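Local structure of DegV family protein (Eubacterium eligens, 3FDJ) at residues Arg123-Gln128 and Gly144-Tyr149. The protein is of unknown function but belongs to the DegV family, whose members typically bind fatty acids, and so probably holds a fatty acyl chain. Sequence-based numbering, arbitrary orientation.
Sequences RIILEQ and GAIDAY
Gln128 lies flat over one face of the Tyr149 ring, while Ile124 meets the edge of that ring nearly in its plane. The evidence for stacking is twofold: Gln128 CG stands 3.5 Å from the centroid of the Tyr149 ring, 2° off the normal, which defines a CH-pi contact, and the amide plane is tilted by 11° from the ring. A bend at chi2 turns the Gln128 amide over the ring, bringing OE1 to 3.5 Å from Tyr149 CE1. At the edge, Ile124 CG2 is 3.4 Å from Tyr149 OH and also touches CE2. This hydroxyl's strongest polar partner is Glu276 OE2, to which it is hydrogen-bonded; a water also ties it back to helix 120-134, donating to Ile124 O (2.7 Å) and to Tyr149 OH (2.8 Å). A phenylalanine in place of Tyr149 would probably keep the stack under Gln128 but leave the water and Glu276 without this shared mate. Beside the ring, Ile146 holds CG1 anti to its backbone N, which carries that atom toward helix 120-134, and the turn at chi2 lays CD1 3.9 Å from Gln128 CB; CG1 packs on Ile125 CG2. No direct hydrogen bond joins the segments, and the short axes stay 10.6 Å apart at 141°, a spacing bridged by these side chains. The contact pairs successive helices 120-134 and 139-150 as a splayed helical hairpin. Helix 120-134 touches both sheets, Ile125 on Val81 (strand 77-82) and Ile124 on Arg227 (strand 226-230); helix 139-150 packs on it, Ile146 also reaching Leu129 and Met132.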
loop_
_atom_site.group_PDB
_atom_site.type_symbol
_atom_site.label_atom_id
_atom_site.label_comp_id
_atom_site.label_asym_id
_atom_site.label_seq_id
_atom_site.Cartn_x
_atom_site.Cartn_y
_atom_site.Cartn_z
ATOM N N ARG A 123 -2.426 -5.202 0.065
ATOM C CA ARG A 123 -2.234 -6.553 0.603
ATOM C C ARG A 123 -3.544 -7.271 0.906
ATOM O O ARG A 123 -3.705 -8.437 0.537
ATOM C CB ARG A 123 -1.315 -6.565 1.834
ATOM C CG ARG A 123 -1.052 -7.943 2.308
ATOM C CD ARG A 123 -0.025 -7.987 3.399
ATOM N NE ARG A 123 0.147 -9.372 3.798
ATOM C CZ ARG A 123 1.228 -9.862 4.398
ATOM N NH1 ARG A 123 2.279 -9.084 4.707
ATOM N NH2 ARG A 123 1.263 -11.161 4.665
ATOM N N ILE A 124 -4.476 -6.581 1.569
ATOM C CA ILE A 124 -5.782 -7.165 1.879
ATOM C C ILE A 124 -6.540 -7.565 0.601
ATOM O O ILE A 124 -7.171 -8.617 0.544
ATOM C CB ILE A 124 -6.602 -6.233 2.804
ATOM C CG1 ILE A 124 -6.038 -6.320 4.222
ATOM C CG2 ILE A 124 -8.087 -6.609 2.824
ATOM C CD1 ILE A 124 -6.799 -5.506 5.296
ATOM N N ILE A 125 -6.494 -6.722 -0.412
ATOM C CA ILE A 125 -7.104 -7.059 -1.701
ATOM C C ILE A 125 -6.474 -8.344 -2.284
ATOM O O ILE A 125 -7.179 -9.276 -2.664
ATOM C CB ILE A 125 -7.011 -5.877 -2.683
ATOM C CG1 ILE A 125 -7.874 -4.728 -2.164
ATOM C CG2 ILE A 125 -7.451 -6.293 -4.097
ATOM C CD1 ILE A 125 -7.627 -3.370 -2.846
ATOM N N LEU A 126 -5.153 -8.387 -2.319
ATOM C CA LEU A 126 -4.425 -9.547 -2.853
ATOM C C LEU A 126 -4.791 -10.818 -2.103
ATOM O O LEU A 126 -5.017 -11.864 -2.723
ATOM C CB LEU A 126 -2.925 -9.308 -2.787
ATOM C CG LEU A 126 -2.403 -8.330 -3.818
ATOM C CD1 LEU A 126 -1.039 -7.808 -3.394
ATOM C CD2 LEU A 126 -2.324 -9.002 -5.197
ATOM N N GLU A 127 -4.882 -10.718 -0.774
ATOM C CA GLU A 127 -5.248 -11.872 0.024
ATOM C C GLU A 127 -6.683 -12.349 -0.228
ATOM O O GLU A 127 -6.975 -13.541 -0.118
ATOM C CB GLU A 127 -5.026 -11.624 1.503
ATOM C CG GLU A 127 -3.549 -11.491 1.898
ATOM C CD GLU A 127 -3.383 -11.297 3.385
ATOM O OE1 GLU A 127 -4.241 -11.821 4.139
ATOM O OE2 GLU A 127 -2.405 -10.648 3.807
ATOM N N GLN A 128 -7.582 -11.420 -0.517
ATOM C CA GLN A 128 -8.951 -11.796 -0.809
ATOM C C GLN A 128 -9.064 -12.454 -2.183
ATOM O O GLN A 128 -9.845 -13.398 -2.346
ATOM C CB GLN A 128 -9.903 -10.609 -0.693
ATOM C CG GLN A 128 -11.363 -10.995 -0.810
ATOM C CD GLN A 128 -11.874 -11.889 0.306
ATOM O OE1 GLN A 128 -11.267 -12.021 1.375
ATOM N NE2 GLN A 128 -13.009 -12.521 0.049
ATOM N N GLY A 144 -15.975 -9.510 -10.487
ATOM C CA GLY A 144 -17.144 -8.765 -9.962
ATOM C C GLY A 144 -17.075 -8.529 -8.463
ATOM O O GLY A 144 -17.315 -7.428 -7.974
ATOM N N ALA A 145 -16.713 -9.571 -7.741
ATOM C CA ALA A 145 -16.870 -9.588 -6.291
ATOM C C ALA A 145 -15.825 -8.781 -5.553
ATOM O O ALA A 145 -16.104 -8.273 -4.454
ATOM C CB ALA A 145 -16.908 -11.023 -5.780
ATOM N N ILE A 146 -14.626 -8.657 -6.122
ATOM C CA ILE A 146 -13.530 -8.001 -5.426
ATOM C C ILE A 146 -13.858 -6.520 -5.171
ATOM O O ILE A 146 -13.536 -5.984 -4.106
ATOM C CB ILE A 146 -12.170 -8.182 -6.158
ATOM C CG1 ILE A 146 -11.024 -7.727 -5.250
ATOM C CG2 ILE A 146 -12.124 -7.476 -7.529
ATOM C CD1 ILE A 146 -10.846 -8.621 -3.958
ATOM N N ASP A 147 -14.513 -5.871 -6.136
ATOM C CA ASP A 147 -14.895 -4.452 -5.956
ATOM C C ASP A 147 -15.911 -4.243 -4.835
ATOM O O ASP A 147 -15.852 -3.244 -4.115
ATOM C CB ASP A 147 -15.381 -3.858 -7.248
ATOM C CG ASP A 147 -14.356 -3.989 -8.334
ATOM O OD1 ASP A 147 -13.538 -3.048 -8.495
ATOM O OD2 ASP A 147 -14.307 -5.069 -8.961
ATOM N N ALA A 148 -16.810 -5.199 -4.651
ATOM C CA ALA A 148 -17.748 -5.141 -3.543
ATOM C C ALA A 148 -17.029 -5.300 -2.196
ATOM O O ALA A 148 -17.318 -4.582 -1.232
ATOM C CB ALA A 148 -18.813 -6.229 -3.714
ATOM N N TYR A 149 -16.105 -6.260 -2.146
ATOM C CA TYR A 149 -15.277 -6.531 -0.965
ATOM C C TYR A 149 -14.467 -5.294 -0.547
ATOM O O TYR A 149 -14.384 -4.956 0.658
ATOM C CB TYR A 149 -14.363 -7.733 -1.240
ATOM C CG TYR A 149 -13.392 -8.007 -0.121
ATOM C CD1 TYR A 149 -13.770 -8.788 0.966
ATOM C CD2 TYR A 149 -12.120 -7.443 -0.116
ATOM C CE1 TYR A 149 -12.883 -9.017 2.029
ATOM C CE2 TYR A 149 -11.225 -7.674 0.920
ATOM C CZ TYR A 149 -11.604 -8.468 1.984
ATOM O OH TYR A 149 -10.739 -8.706 3.033
HETATM O O HOH W 1 -8.356 -10.135 2.505
#